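Local coordinates for YceI-like domain protein (Burkholderia cenocepacia BC7, PDB 5IXH), which is a bacterial lipocalin whose beta barrel holds a long polyprenyl diphosphate and which probably captures antibiotics outside the cell, at residues Q64-G67 and D72-T75. Sequence-based numbering, arbitrary orientation. Where two conformers were deposited one is given.
Sequences QVAG and DAKT. With OTP ((2E,6E,10E,14E,18E,22E,26E)-3,7,11,15,19,23,27,31-octamethyldotriaconta-2,6,10,14,18,22,26,30-octaenyl trihydrogen diphosphate), chain C.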
loop_
_atom_site.group_PDB
_atom_site.type_symbol
_atom_site.label_atom_id
_atom_site.label_comp_id
_atom_site.label_asym_id
_atom_site.label_seq_id
_atom_site.Cartn_x
_atom_site.Cartn_y
_atom_site.Cartn_z
ATOM N N GLN A 64 7.080 -17.501 4.684
ATOM C CA GLN A 64 8.325 -17.006 4.118
ATOM C C GLN A 64 8.329 -15.482 4.059
ATOM O O GLN A 64 9.331 -14.866 4.399
ATOM C CB GLN A 64 8.555 -17.555 2.701
ATOM C CG GLN A 64 9.708 -16.880 1.924
ATOM C CD GLN A 64 11.047 -17.496 2.220
ATOM O OE1 GLN A 64 11.998 -16.829 2.633
ATOM N NE2 GLN A 64 11.131 -18.778 1.994
ATOM N N VAL A 65 7.246 -14.895 3.573
ATOM C CA VAL A 65 7.224 -13.457 3.352
ATOM C C VAL A 65 7.205 -12.704 4.684
ATOM O O VAL A 65 7.633 -11.554 4.762
ATOM C CB VAL A 65 6.086 -13.051 2.387
ATOM C CG1 VAL A 65 5.990 -11.534 2.239
ATOM C CG2 VAL A 65 6.345 -13.665 1.015
ATOM N N ALA A 66 6.743 -13.347 5.747
ATOM C CA ALA A 66 6.799 -12.730 7.059
ATOM C C ALA A 66 8.216 -12.748 7.649
ATOM O O ALA A 66 8.526 -11.982 8.578
ATOM C CB ALA A 66 5.832 -13.409 8.021
ATOM N N GLY A 67 9.087 -13.597 7.132
ATOM C CA GLY A 67 10.391 -13.831 7.715
ATOM C C GLY A 67 11.400 -12.729 7.462
ATOM O O GLY A 67 11.143 -11.818 6.690
ATOM N N ASP A 72 10.275 -9.228 7.583
ATOM C CA ASP A 72 10.760 -9.243 8.971
ATOM C C ASP A 72 9.670 -8.695 9.906
ATOM O O ASP A 72 9.884 -7.738 10.673
ATOM C CB ASP A 72 12.058 -8.459 9.099
ATOM C CG ASP A 72 12.803 -8.731 10.404
ATOM O OD1 ASP A 72 12.344 -9.522 11.252
ATOM O OD2 ASP A 72 13.876 -8.129 10.571
ATOM N N ALA A 73 8.511 -9.326 9.833
ATOM C CA ALA A 73 7.327 -8.838 10.518
ATOM C C ALA A 73 7.467 -8.797 12.045
ATOM O O ALA A 73 6.842 -7.968 12.688
ATOM C CB ALA A 73 6.128 -9.695 10.143
ATOM N N LYS A 74 8.260 -9.671 12.644
ATOM C CA LYS A 74 8.439 -9.613 14.092
ATOM C C LYS A 74 9.199 -8.346 14.512
ATOM O O LYS A 74 8.966 -7.819 15.588
ATOM C CB LYS A 74 9.146 -10.864 14.615
ATOM C CG LYS A 74 8.309 -12.131 14.478
ATOM C CD LYS A 74 9.064 -13.356 14.985
ATOM C CE LYS A 74 8.210 -14.617 14.903
ATOM N NZ LYS A 74 6.978 -14.514 15.733
ATOM N N THR A 75 10.141 -7.908 13.692
ATOM C CA THR A 75 10.963 -6.719 13.990
ATOM C C THR A 75 10.232 -5.437 13.610
ATOM O O THR A 75 10.314 -4.437 14.328
ATOM C CB THR A 75 12.277 -6.807 13.235
ATOM O OG1 THR A 75 12.933 -8.028 13.599
ATOM C CG2 THR A 75 13.174 -5.650 13.563
HETATM O O7 OTP C . 8.977 -21.182 -8.928
HETATM P P2 OTP C . 9.583 -20.109 -8.046
HETATM O O5 OTP C . 10.787 -20.666 -7.319
HETATM O O6 OTP C . 10.004 -18.927 -8.893
HETATM O O4 OTP C . 8.509 -19.622 -6.984
HETATM P P1 OTP C . 8.842 -18.747 -5.701
HETATM O O2 OTP C . 9.283 -19.645 -4.567
HETATM O O3 OTP C . 9.935 -17.749 -6.018
HETATM O O1 OTP C . 7.509 -17.992 -5.281
HETATM C C40 OTP C . 7.462 -16.585 -5.110
HETATM C C39 OTP C . 6.136 -16.363 -4.388
HETATM C C37 OTP C . 5.637 -15.135 -4.064
HETATM C C38 OTP C . 4.291 -15.145 -3.340
HETATM C C36 OTP C . 6.353 -13.800 -4.373
HETATM C C35 OTP C . 6.354 -12.940 -3.093
HETATM C C34 OTP C . 6.325 -11.433 -3.408
HETATM C C32 OTP C . 5.947 -10.552 -2.420
HETATM C C33 OTP C . 5.554 -11.048 -1.023
HETATM C C31 OTP C . 5.917 -9.041 -2.712
HETATM C C30 OTP C . 6.670 -8.286 -1.596
HETATM C C29 OTP C . 5.705 -7.192 -1.127
HETATM C C27 OTP C . 6.054 -5.865 -1.087
HETATM C C28 OTP C . 7.427 -5.314 -1.475
HETATM C C26 OTP C . 4.958 -4.905 -0.621
HETATM C C25 OTP C . 5.504 -3.871 0.372
HETATM C C24 OTP C . 4.219 -3.067 0.608
HETATM C C22 OTP C . 3.648 -2.953 1.845
HETATM C C23 OTP C . 4.243 -3.575 3.112
HETATM C C21 OTP C . 2.363 -2.132 1.923
HETATM C C20 OTP C . 2.805 -0.732 2.347
HETATM C C19 OTP C . 1.672 0.207 1.917
HETATM C C17 OTP C . 1.144 1.144 2.779
HETATM C C18 OTP C . 1.683 1.282 4.205
HETATM C C16 OTP C . 0.014 2.093 2.343
HETATM C C15 OTP C . -0.540 1.759 0.946
HETATM C C14 OTP C . -1.367 2.964 0.470
HETATM C C12 OTP C . -0.747 4.043 -0.121
HETATM C C13 OTP C . 0.765 4.109 -0.365
HETATM C C11 OTP C . -1.570 5.251 -0.594
HETATM C C10 OTP C . -2.878 5.408 0.191
HETATM C C9 OTP C . -3.381 6.810 -0.189
HETATM C C7 OTP C . -4.388 7.424 0.509
HETATM C C8 OTP C . -5.055 6.732 1.699
HETATM C C6 OTP C . -4.810 8.834 0.054
HETATM C C5 OTP C . -6.335 8.951 0.004
HETATM C C4 OTP C . -6.610 10.112 -0.970
HETATM C C2 OTP C . -7.038 11.364 -0.593
HETATM C C3 OTP C . -7.257 12.390 -1.705
HETATM C C1 OTP C . -7.303 11.763 0.861
HETATM O O HOH W 1 9.339 -12.125 11.285
#
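Ala-66 and Ala-73 bring the end of helix 59-66 and the loop that follows it together, chiefly through backbone. Ala-73 N donates to Ala-66 O at 2.9 Å in a nearly straight bond (167° at the hydrogen). The same carbonyl oxygen accepts from a water at 2.8 Å, and this water in turn takes the N-H of Lys-74, so direct and water-mediated links tie Ala-66 O to successive residues. A second bond, Asp-72 N to Gly-67 O at 2.9 Å, is more bent, and its donor stands above the carbonyl plane. Between the methyl groups the contact is light: Ala-66 CB lies 4.3 Å from Ala-73 CB, which also comes within 3.7 Å of Ala-66 O. The Asp-72 carboxylate turns to its own segment, where OD1 is met from above the carboxylate plane by Thr-75 OG1 at 2.8 Å.

Val-65 turns away from the loop, onto the polyprenyl chain of the bound ligand. Its CB sits 4.0 Å from C33, a methyl branch; with CG1 anti to the backbone N (chi1 176°), CG1 and CG2 both lie against that methyl in the conformer described, CG1 at 3.3 Å, though a second conformer makes the closeness uncertain. Val-65 additionally bonds through its backbone to Phe-71. The loop is thus fastened to a short helix at the diphosphate end of the ligand pocket, beside the mouth of a lipocalin-like YceI barrel.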